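Local coordinates for protein peptide chain release factor subunit 1 (Aeropyrum pernix, PDB 3AGK) that probably directs the termination of translation in response to the stop codons UAA, UAG and UGA, as the archaeal release factor aRF1, at residues 49-60 and 72-83; 137-145 and 156-164. One frame throughout, in Å; residues are numbered along the deposited sequence.

Interaction 1: residues 49-60 and 72-83; sequences MTLLRQEYSITD and KRALSAAMDRLQ
L52 of helix 49-58 fits as a knob into the hole formed by L75, A78, M79 and L82 of helix 72-82. Its two methyls divide the work: CD1 reaches L82 CD1 at 3.8 Å, while CD2 meets L75 CD1. M79 returns the fit, sitting among M49, L52, R53 and Y56. Its chain bends at the sulfur (chi3 -121°), which brings CE within 3.9 Å of Y56 CD1.

Y56 is the third knob, held by K72, L75, S76 and M79. With CG anti to the backbone N (chi1 -167°), the ring leans over to the other helix. L75 CB lies in plane at the ring edge, and Y56 CE1 comes 3.5 Å from K72 CB. An alanine here is likely to open a gap beside K72 and L75 and leave the M79 methyl without its aromatic neighbour.

These helices form an antiparallel pair, axes 9.9 Å apart at 164°, in eRF1 domain 1. L52 and L75 both also touch Y122 of strand 121-125, so the pair packs on the four-stranded sheet.

The one salt bridge lies at the end where K72 meets D60. The extended K72 chain passes T59 OG1 and brings NZ to D60 OD1 at 3.3 Å, a weak bond to a poorly ordered residue. Within their own segments, T59 OG1 donates to Y56 O at 2.7 Å and S76 OG to K72 O.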
loop_
_atom_site.group_PDB
_atom_site.type_symbol
_atom_site.label_atom_id
_atom_site.label_comp_id
_atom_site.label_asym_id
_atom_site.label_seq_id
_atom_site.Cartn_x
_atom_site.Cartn_y
_atom_site.Cartn_z
ATOM N N MET A 49 -21.142 1.894 -25.248
ATOM C CA MET A 49 -22.407 2.615 -25.297
ATOM C C MET A 49 -23.620 1.668 -25.235
ATOM O O MET A 49 -24.564 1.898 -24.479
ATOM C CB MET A 49 -22.427 3.450 -26.583
ATOM C CG MET A 49 -23.067 4.816 -26.469
ATOM S SD MET A 49 -22.511 5.860 -25.102
ATOM C CE MET A 49 -24.065 6.701 -24.839
ATOM N N THR A 50 -23.583 0.604 -26.039
ATOM C CA THR A 50 -24.596 -0.452 -26.000
ATOM C C THR A 50 -24.664 -1.121 -24.621
ATOM O O THR A 50 -25.750 -1.319 -24.070
ATOM C CB THR A 50 -24.333 -1.516 -27.082
ATOM O OG1 THR A 50 -24.472 -0.918 -28.371
ATOM C CG2 THR A 50 -25.330 -2.686 -26.960
ATOM N N LEU A 51 -23.505 -1.441 -24.053
ATOM C CA LEU A 51 -23.454 -2.026 -22.715
ATOM C C LEU A 51 -24.065 -1.101 -21.640
ATOM O O LEU A 51 -24.856 -1.538 -20.821
ATOM C CB LEU A 51 -22.014 -2.411 -22.356
ATOM C CG LEU A 51 -21.807 -3.099 -20.998
ATOM C CD1 LEU A 51 -20.559 -3.981 -21.008
ATOM C CD2 LEU A 51 -21.725 -2.070 -19.874
ATOM N N LEU A 52 -23.700 0.176 -21.640
ATOM C CA LEU A 52 -24.274 1.112 -20.682
ATOM C C LEU A 52 -25.780 1.246 -20.887
ATOM O O LEU A 52 -26.532 1.373 -19.925
ATOM C CB LEU A 52 -23.614 2.493 -20.801
ATOM C CG LEU A 52 -22.154 2.592 -20.375
ATOM C CD1 LEU A 52 -21.649 4.009 -20.538
ATOM C CD2 LEU A 52 -21.976 2.106 -18.934
ATOM N N ARG A 53 -26.209 1.234 -22.148
ATOM C CA ARG A 53 -27.627 1.356 -22.471
ATOM C C ARG A 53 -28.411 0.150 -21.926
ATOM O O ARG A 53 -29.530 0.304 -21.441
ATOM C CB ARG A 53 -27.822 1.491 -23.987
ATOM C CG ARG A 53 -27.818 2.940 -24.467
ATOM C CD ARG A 53 -27.758 3.062 -25.975
ATOM N NE ARG A 53 -27.636 4.472 -26.337
ATOM C CZ ARG A 53 -27.339 4.918 -27.551
ATOM N NH1 ARG A 53 -27.125 4.064 -28.540
ATOM N NH2 ARG A 53 -27.257 6.226 -27.776
ATOM N N GLN A 54 -27.808 -1.037 -22.015
ATOM C CA GLN A 54 -28.383 -2.261 -21.439
ATOM C C GLN A 54 -28.484 -2.145 -19.928
ATOM O O GLN A 54 -29.541 -2.388 -19.333
ATOM C CB GLN A 54 -27.515 -3.470 -21.749
ATOM C CG GLN A 54 -27.332 -3.763 -23.216
ATOM C CD GLN A 54 -26.690 -5.114 -23.436
ATOM O OE1 GLN A 54 -26.237 -5.433 -24.535
ATOM N NE2 GLN A 54 -26.653 -5.925 -22.380
ATOM N N GLU A 55 -27.362 -1.788 -19.312
ATOM C CA GLU A 55 -27.313 -1.556 -17.879
ATOM C C GLU A 55 -28.389 -0.555 -17.465
ATOM O O GLU A 55 -28.994 -0.693 -16.405
ATOM C CB GLU A 55 -25.914 -1.077 -17.449
ATOM C CG GLU A 55 -24.883 -2.213 -17.369
ATOM C CD GLU A 55 -25.432 -3.419 -16.597
ATOM O OE1 GLU A 55 -25.890 -3.231 -15.448
ATOM O OE2 GLU A 55 -25.415 -4.543 -17.138
ATOM N N TYR A 56 -28.623 0.449 -18.306
ATOM C CA TYR A 56 -29.648 1.444 -18.014
ATOM C C TYR A 56 -31.055 0.823 -17.959
ATOM O O TYR A 56 -31.826 1.096 -17.043
ATOM C CB TYR A 56 -29.585 2.615 -19.009
ATOM C CG TYR A 56 -30.412 3.798 -18.566
ATOM C CD1 TYR A 56 -29.850 4.820 -17.812
ATOM C CD2 TYR A 56 -31.768 3.872 -18.866
ATOM C CE1 TYR A 56 -30.608 5.892 -17.389
ATOM C CE2 TYR A 56 -32.533 4.933 -18.446
ATOM C CZ TYR A 56 -31.953 5.936 -17.707
ATOM O OH TYR A 56 -32.717 6.998 -17.297
ATOM N N SER A 57 -31.387 -0.021 -18.932
ATOM C CA SER A 57 -32.675 -0.707 -18.921
ATOM C C SER A 57 -32.804 -1.639 -17.709
ATOM O O SER A 57 -33.845 -1.706 -17.063
ATOM C CB SER A 57 -32.873 -1.485 -20.222
ATOM O OG SER A 57 -33.131 -0.605 -21.303
ATOM N N ILE A 58 -31.723 -2.337 -17.392
ATOM C CA ILE A 58 -31.692 -3.243 -16.255
ATOM C C ILE A 58 -32.037 -2.557 -14.929
ATOM O O ILE A 58 -32.554 -3.201 -14.023
ATOM C CB ILE A 58 -30.311 -3.933 -16.148
ATOM C CG1 ILE A 58 -30.105 -4.892 -17.323
ATOM C CG2 ILE A 58 -30.160 -4.670 -14.831
ATOM C CD1 ILE A 58 -28.760 -5.604 -17.301
ATOM N N THR A 59 -31.766 -1.259 -14.809
ATOM C CA THR A 59 -31.954 -0.566 -13.527
ATOM C C THR A 59 -33.384 -0.588 -13.000
ATOM O O THR A 59 -33.606 -0.338 -11.818
ATOM C CB THR A 59 -31.512 0.912 -13.568
ATOM O OG1 THR A 59 -32.373 1.647 -14.449
ATOM C CG2 THR A 59 -30.061 1.040 -14.016
ATOM N N ASP A 60 -34.351 -0.853 -13.872
ATOM C CA ASP A 60 -35.742 -0.976 -13.430
ATOM C C ASP A 60 -35.897 -2.137 -12.455
ATOM O O ASP A 60 -36.842 -2.187 -11.675
ATOM C CB ASP A 60 -36.689 -1.136 -14.622
ATOM C CG ASP A 60 -36.907 0.165 -15.366
ATOM O OD1 ASP A 60 -36.088 1.092 -15.190
ATOM O OD2 ASP A 60 -37.897 0.263 -16.121
ATOM N N LYS A 72 -29.207 5.348 -12.579
ATOM C CA LYS A 72 -29.585 5.925 -13.862
ATOM C C LYS A 72 -28.831 7.227 -14.103
ATOM O O LYS A 72 -28.278 7.445 -15.180
ATOM C CB LYS A 72 -31.093 6.168 -13.936
ATOM C CG LYS A 72 -31.929 4.910 -14.066
ATOM C CD LYS A 72 -33.423 5.231 -14.100
ATOM C CE LYS A 72 -34.259 3.966 -14.239
ATOM N NZ LYS A 72 -35.720 4.243 -14.272
ATOM N N ARG A 73 -28.800 8.084 -13.089
ATOM C CA ARG A 73 -28.127 9.367 -13.207
ATOM C C ARG A 73 -26.635 9.236 -13.533
ATOM O O ARG A 73 -26.111 9.964 -14.379
ATOM C CB ARG A 73 -28.291 10.181 -11.933
ATOM C CG ARG A 73 -27.627 11.542 -12.026
ATOM C CD ARG A 73 -27.359 12.096 -10.652
ATOM N NE ARG A 73 -27.203 13.545 -10.659
ATOM C CZ ARG A 73 -26.976 14.263 -9.563
ATOM N NH1 ARG A 73 -26.861 13.653 -8.383
ATOM N NH2 ARG A 73 -26.852 15.584 -9.648
ATOM N N ALA A 74 -25.954 8.325 -12.846
ATOM C CA ALA A 74 -24.528 8.098 -13.079
ATOM C C ALA A 74 -24.291 7.492 -14.461
ATOM O O ALA A 74 -23.375 7.894 -15.168
ATOM C CB ALA A 74 -23.951 7.196 -12.007
ATOM N N LEU A 75 -25.123 6.520 -14.831
ATOM C CA LEU A 75 -25.080 5.932 -16.165
ATOM C C LEU A 75 -25.240 6.992 -17.264
ATOM O O LEU A 75 -24.507 6.987 -18.259
ATOM C CB LEU A 75 -26.183 4.880 -16.303
ATOM C CG LEU A 75 -25.878 3.385 -16.425
ATOM C CD1 LEU A 75 -24.452 3.036 -16.135
ATOM C CD2 LEU A 75 -26.822 2.585 -15.543
ATOM N N SER A 76 -26.205 7.893 -17.092
ATOM C CA SER A 76 -26.444 8.933 -18.089
ATOM C C SER A 76 -25.248 9.858 -18.193
ATOM O O SER A 76 -24.878 10.297 -19.289
ATOM C CB SER A 76 -27.676 9.751 -17.742
ATOM O OG SER A 76 -28.768 8.881 -17.573
ATOM N N ALA A 77 -24.645 10.147 -17.044
ATOM C CA ALA A 77 -23.486 11.033 -17.014
ATOM C C ALA A 77 -22.340 10.406 -17.793
ATOM O O ALA A 77 -21.695 11.071 -18.596
ATOM C CB ALA A 77 -23.074 11.331 -15.588
ATOM N N ALA A 78 -22.108 9.116 -17.573
ATOM C CA ALA A 78 -21.045 8.419 -18.286
ATOM C C ALA A 78 -21.309 8.375 -19.804
ATOM O O ALA A 78 -20.393 8.613 -20.612
ATOM C CB ALA A 78 -20.841 7.027 -17.716
ATOM N N MET A 79 -22.558 8.098 -20.188
ATOM C CA MET A 79 -22.934 8.143 -21.608
ATOM C C MET A 79 -22.699 9.514 -22.227
ATOM O O MET A 79 -22.205 9.602 -23.349
ATOM C CB MET A 79 -24.385 7.731 -21.840
ATOM C CG MET A 79 -24.658 6.243 -21.565
ATOM S SD MET A 79 -26.374 5.731 -21.875
ATOM C CE MET A 79 -26.818 5.120 -20.258
ATOM N N ASP A 80 -23.086 10.565 -21.504
ATOM C CA ASP A 80 -22.829 11.944 -21.925
ATOM C C ASP A 80 -21.357 12.138 -22.224
ATOM O O ASP A 80 -20.978 12.679 -23.260
ATOM C CB ASP A 80 -23.205 12.919 -20.808
ATOM C CG ASP A 80 -24.682 13.210 -20.765
ATOM O OD1 ASP A 80 -25.344 13.030 -21.809
ATOM O OD2 ASP A 80 -25.174 13.617 -19.684
ATOM N N ARG A 81 -20.536 11.703 -21.276
ATOM C CA ARG A 81 -19.097 11.835 -21.364
ATOM C C ARG A 81 -18.564 11.133 -22.617
ATOM O O ARG A 81 -17.713 11.672 -23.333
ATOM C CB ARG A 81 -18.478 11.245 -20.092
ATOM C CG ARG A 81 -17.568 12.173 -19.286
ATOM C CD ARG A 81 -18.097 13.588 -19.173
ATOM N NE ARG A 81 -19.454 13.636 -18.633
ATOM C CZ ARG A 81 -19.777 14.153 -17.452
ATOM N NH1 ARG A 81 -18.844 14.680 -16.670
ATOM N NH2 ARG A 81 -21.039 14.150 -17.060
ATOM N N LEU A 82 -19.069 9.932 -22.893
ATOM C CA LEU A 82 -18.538 9.130 -23.995
ATOM C C LEU A 82 -18.963 9.684 -25.345
ATOM O O LEU A 82 -18.254 9.555 -26.338
ATOM C CB LEU A 82 -18.975 7.662 -23.886
ATOM C CG LEU A 82 -18.453 6.830 -22.717
ATOM C CD1 LEU A 82 -18.925 5.391 -22.847
ATOM C CD2 LEU A 82 -16.945 6.887 -22.646
ATOM N N GLN A 83 -20.139 10.291 -25.391
ATOM C CA GLN A 83 -20.598 10.840 -26.650
ATOM C C GLN A 83 -19.864 12.140 -26.971
ATOM O O GLN A 83 -20.096 12.745 -28.012
ATOM C CB GLN A 83 -22.128 10.967 -26.677
ATOM C CG GLN A 83 -22.785 9.575 -26.689
ATOM C CD GLN A 83 -24.289 9.584 -26.912
ATOM O OE1 GLN A 83 -25.070 9.842 -25.987
ATOM N NE2 GLN A 83 -24.704 9.263 -28.136
#

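Interaction 2: residues 137-145 and 156-164; sequences VEDNNAIGI and GLLKGARLE
I143 and L158 form a hydrogen-bonded antiparallel pair, and both backbone bonds between them are short. I143 N donates to L158 O at 2.8 Å, in the carbonyl plane. L158 N returns a bond to I143 O that is nearly straight at the hydrogen (172°) and runs close to the line of the carbonyl. I145 and G156 repeat the pattern two residues on. G156 N reaches I145 O at 2.8 Å, again in the carbonyl plane. The return bond, I145 N to G156 O, is longer at 3.1 Å, and its donor stands 50° above the plane of the G156 carbonyl.

The non-hydrogen-bonded pair G144 and L157 sends its polar groups outward. G144 bonds through its backbone to G221 and I223, on strand 219-226. A142 does likewise with V218 and K220. L157 N and O pair with E164 O and N on the next strand. A142 CA lies 3.3 Å from L158 O, a CA-H...O contact that gives this carbonyl a second, weaker partner.

L157 turns CG anti to its N (chi1 -174°), which helps bring CD1 to 3.5 Å from I143 O. I145 CD1 meets L163 CD1 at 3.6 Å, the two side chains crossing at about a right angle. I145, L158 and L163 lie under helix 259-269. K159 NZ stands 4.1 Å from E138 OE2, too far for a salt bridge, and the place of that oxygen is uncertain.

K159 to R162 makes a type II' turn, with G160 at positive phi and K159 and R162 bonded to each other in both directions. The result is an antiparallel meander of strands 142-149, 152-159 and 162-170, one side of the mixed sheet of eRF1 domain 2.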
loop_
_atom_site.group_PDB
_atom_site.type_symbol
_atom_site.label_atom_id
_atom_site.label_comp_id
_atom_site.label_asym_id
_atom_site.label_seq_id
_atom_site.Cartn_x
_atom_site.Cartn_y
_atom_site.Cartn_z
ATOM N N VAL A 137 0.494 3.266 -9.938
ATOM C CA VAL A 137 0.877 4.416 -9.135
ATOM C C VAL A 137 1.841 3.908 -8.070
ATOM O O VAL A 137 2.430 4.672 -7.300
ATOM C CB VAL A 137 -0.348 5.023 -8.447
ATOM C CG1 VAL A 137 -0.751 4.177 -7.257
ATOM C CG2 VAL A 137 -0.058 6.423 -8.006
ATOM N N GLU A 138 2.001 2.590 -8.061
ATOM C CA GLU A 138 2.640 1.880 -6.972
ATOM C C GLU A 138 4.054 1.456 -7.333
ATOM O O GLU A 138 4.258 0.713 -8.293
ATOM C CB GLU A 138 1.804 0.644 -6.652
ATOM C CG GLU A 138 2.234 -0.145 -5.445
ATOM C CD GLU A 138 1.577 -1.512 -5.402
ATOM O OE1 GLU A 138 0.332 -1.605 -5.509
ATOM O OE2 GLU A 138 2.316 -2.499 -5.269
ATOM N N ASP A 139 5.024 1.936 -6.560
ATOM C CA ASP A 139 6.405 1.465 -6.656
ATOM C C ASP A 139 6.457 -0.060 -6.607
ATOM O O ASP A 139 5.894 -0.688 -5.707
ATOM C CB ASP A 139 7.256 2.018 -5.509
ATOM C CG ASP A 139 6.832 3.408 -5.076
ATOM O OD1 ASP A 139 7.693 4.309 -5.064
ATOM O OD2 ASP A 139 5.642 3.603 -4.745
ATOM N N ASN A 140 7.127 -0.658 -7.580
ATOM C CA ASN A 140 7.383 -2.079 -7.527
ATOM C C ASN A 140 8.513 -2.340 -6.545
ATOM O O ASN A 140 9.607 -2.733 -6.942
ATOM C CB ASN A 140 7.752 -2.607 -8.913
ATOM C CG ASN A 140 6.573 -2.599 -9.874
ATOM O OD1 ASN A 140 6.746 -2.750 -11.087
ATOM N ND2 ASN A 140 5.366 -2.429 -9.335
ATOM N N ASN A 141 8.257 -2.101 -5.263
ATOM C CA ASN A 141 9.282 -2.303 -4.246
ATOM C C ASN A 141 8.811 -3.086 -3.018
ATOM O O ASN A 141 9.339 -2.915 -1.923
ATOM C CB ASN A 141 9.880 -0.961 -3.814
ATOM C CG ASN A 141 8.883 -0.077 -3.096
ATOM O OD1 ASN A 141 9.219 1.031 -2.688
ATOM N ND2 ASN A 141 7.655 -0.563 -2.928
ATOM N N ALA A 142 7.818 -3.944 -3.199
ATOM C CA ALA A 142 7.254 -4.678 -2.071
ATOM C C ALA A 142 8.113 -5.883 -1.662
ATOM O O ALA A 142 8.652 -6.614 -2.508
ATOM C CB ALA A 142 5.832 -5.117 -2.386
ATOM N N ILE A 143 8.231 -6.063 -0.354
ATOM C CA ILE A 143 8.864 -7.234 0.237
ATOM C C ILE A 143 7.856 -8.030 1.076
ATOM O O ILE A 143 7.177 -7.469 1.948
ATOM C CB ILE A 143 10.030 -6.810 1.147
ATOM C CG1 ILE A 143 11.044 -5.985 0.342
ATOM C CG2 ILE A 143 10.659 -8.031 1.837
ATOM C CD1 ILE A 143 11.677 -6.758 -0.800
ATOM N N GLY A 144 7.749 -9.327 0.792
ATOM C CA GLY A 144 6.940 -10.235 1.592
ATOM C C GLY A 144 7.799 -10.769 2.725
ATOM O O GLY A 144 9.005 -10.914 2.590
ATOM N N ILE A 145 7.187 -11.022 3.868
ATOM C CA ILE A 145 7.904 -11.579 5.009
ATOM C C ILE A 145 7.095 -12.741 5.590
ATOM O O ILE A 145 5.880 -12.611 5.819
ATOM C CB ILE A 145 8.133 -10.526 6.100
ATOM C CG1 ILE A 145 8.711 -9.253 5.481
ATOM C CG2 ILE A 145 9.043 -11.082 7.233
ATOM C CD1 ILE A 145 8.216 -8.013 6.145
ATOM N N GLY A 156 3.631 -11.121 6.467
ATOM C CA GLY A 156 3.580 -9.669 6.450
ATOM C C GLY A 156 3.961 -9.089 5.103
ATOM O O GLY A 156 4.386 -9.809 4.197
ATOM N N LEU A 157 3.821 -7.776 4.978
ATOM C CA LEU A 157 4.100 -7.100 3.730
ATOM C C LEU A 157 4.731 -5.736 3.990
ATOM O O LEU A 157 4.210 -4.946 4.778
ATOM C CB LEU A 157 2.807 -6.933 2.936
ATOM C CG LEU A 157 3.022 -6.357 1.536
ATOM C CD1 LEU A 157 3.878 -7.290 0.687
ATOM C CD2 LEU A 157 1.685 -6.092 0.878
ATOM N N LEU A 158 5.863 -5.473 3.340
ATOM C CA LEU A 158 6.518 -4.166 3.444
ATOM C C LEU A 158 6.508 -3.435 2.112
ATOM O O LEU A 158 6.920 -3.998 1.090
ATOM C CB LEU A 158 7.964 -4.321 3.907
ATOM C CG LEU A 158 8.769 -3.019 4.012
ATOM C CD1 LEU A 158 8.297 -2.227 5.236
ATOM C CD2 LEU A 158 10.277 -3.309 4.064
ATOM N N LYS A 159 6.047 -2.182 2.140
ATOM C CA LYS A 159 6.117 -1.261 1.002
ATOM C C LYS A 159 6.602 0.099 1.484
ATOM O O LYS A 159 5.913 0.780 2.243
ATOM C CB LYS A 159 4.747 -1.060 0.368
ATOM C CG LYS A 159 4.069 -2.317 -0.109
ATOM C CD LYS A 159 2.733 -1.958 -0.745
ATOM C CE LYS A 159 1.910 -3.197 -1.080
ATOM N NZ LYS A 159 0.566 -2.838 -1.618
ATOM N N GLY A 160 7.774 0.514 1.029
ATOM C CA GLY A 160 8.375 1.741 1.527
ATOM C C GLY A 160 8.495 1.623 3.035
ATOM O O GLY A 160 9.063 0.659 3.542
ATOM N N ALA A 161 7.932 2.583 3.755
ATOM C CA ALA A 161 7.953 2.550 5.214
ATOM C C ALA A 161 6.710 1.895 5.868
ATOM O O ALA A 161 6.597 1.858 7.089
ATOM C CB ALA A 161 8.184 3.980 5.778
ATOM N N ARG A 162 5.788 1.374 5.065
ATOM C CA ARG A 162 4.575 0.735 5.602
ATOM C C ARG A 162 4.728 -0.770 5.790
ATOM O O ARG A 162 4.875 -1.509 4.816
ATOM C CB ARG A 162 3.377 0.989 4.685
ATOM C CG ARG A 162 3.229 2.447 4.294
ATOM C CD ARG A 162 1.955 2.682 3.513
ATOM N NE ARG A 162 1.728 4.102 3.247
ATOM C CZ ARG A 162 1.483 5.010 4.187
ATOM N NH1 ARG A 162 1.448 4.656 5.466
ATOM N NH2 ARG A 162 1.281 6.276 3.847
ATOM N N LEU A 163 4.680 -1.212 7.045
ATOM C CA LEU A 163 4.770 -2.628 7.389
ATOM C C LEU A 163 3.471 -3.099 8.028
ATOM O O LEU A 163 2.989 -2.492 8.985
ATOM C CB LEU A 163 5.899 -2.854 8.372
ATOM C CG LEU A 163 6.162 -4.274 8.841
ATOM C CD1 LEU A 163 6.625 -5.171 7.679
ATOM C CD2 LEU A 163 7.228 -4.188 9.911
ATOM N N GLU A 164 2.919 -4.190 7.506
ATOM C CA GLU A 164 1.642 -4.699 7.977
ATOM C C GLU A 164 1.613 -6.225 8.071
ATOM O O GLU A 164 2.315 -6.944 7.326
ATOM C CB GLU A 164 0.509 -4.216 7.067
ATOM C CG GLU A 164 0.618 -4.713 5.628
ATOM C CD GLU A 164 -0.550 -4.259 4.755
ATOM O OE1 GLU A 164 -1.613 -3.904 5.306
ATOM O OE2 GLU A 164 -0.410 -4.263 3.515
#

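The two contacts share no elements and lie in different domains, with centres 38 Å apart and nearest atoms about 22 Å apart. Interaction 1 is peripheral, its centre about 33 Å from the centre of the chain, and only partly buried. Interaction 2, its centre about 7 Å from the same point, is buried. Their chemistry differs accordingly. The helix pair is held by interlocking side chains, with a weak salt bridge at one end. The strands are joined mainly by backbone bonds, and their side chains also pack on helix 259-269. Each contact belongs to a layered domain: in interaction 1 helices cover a sheet, whereas interaction 2 lies within a sheet that a helix covers.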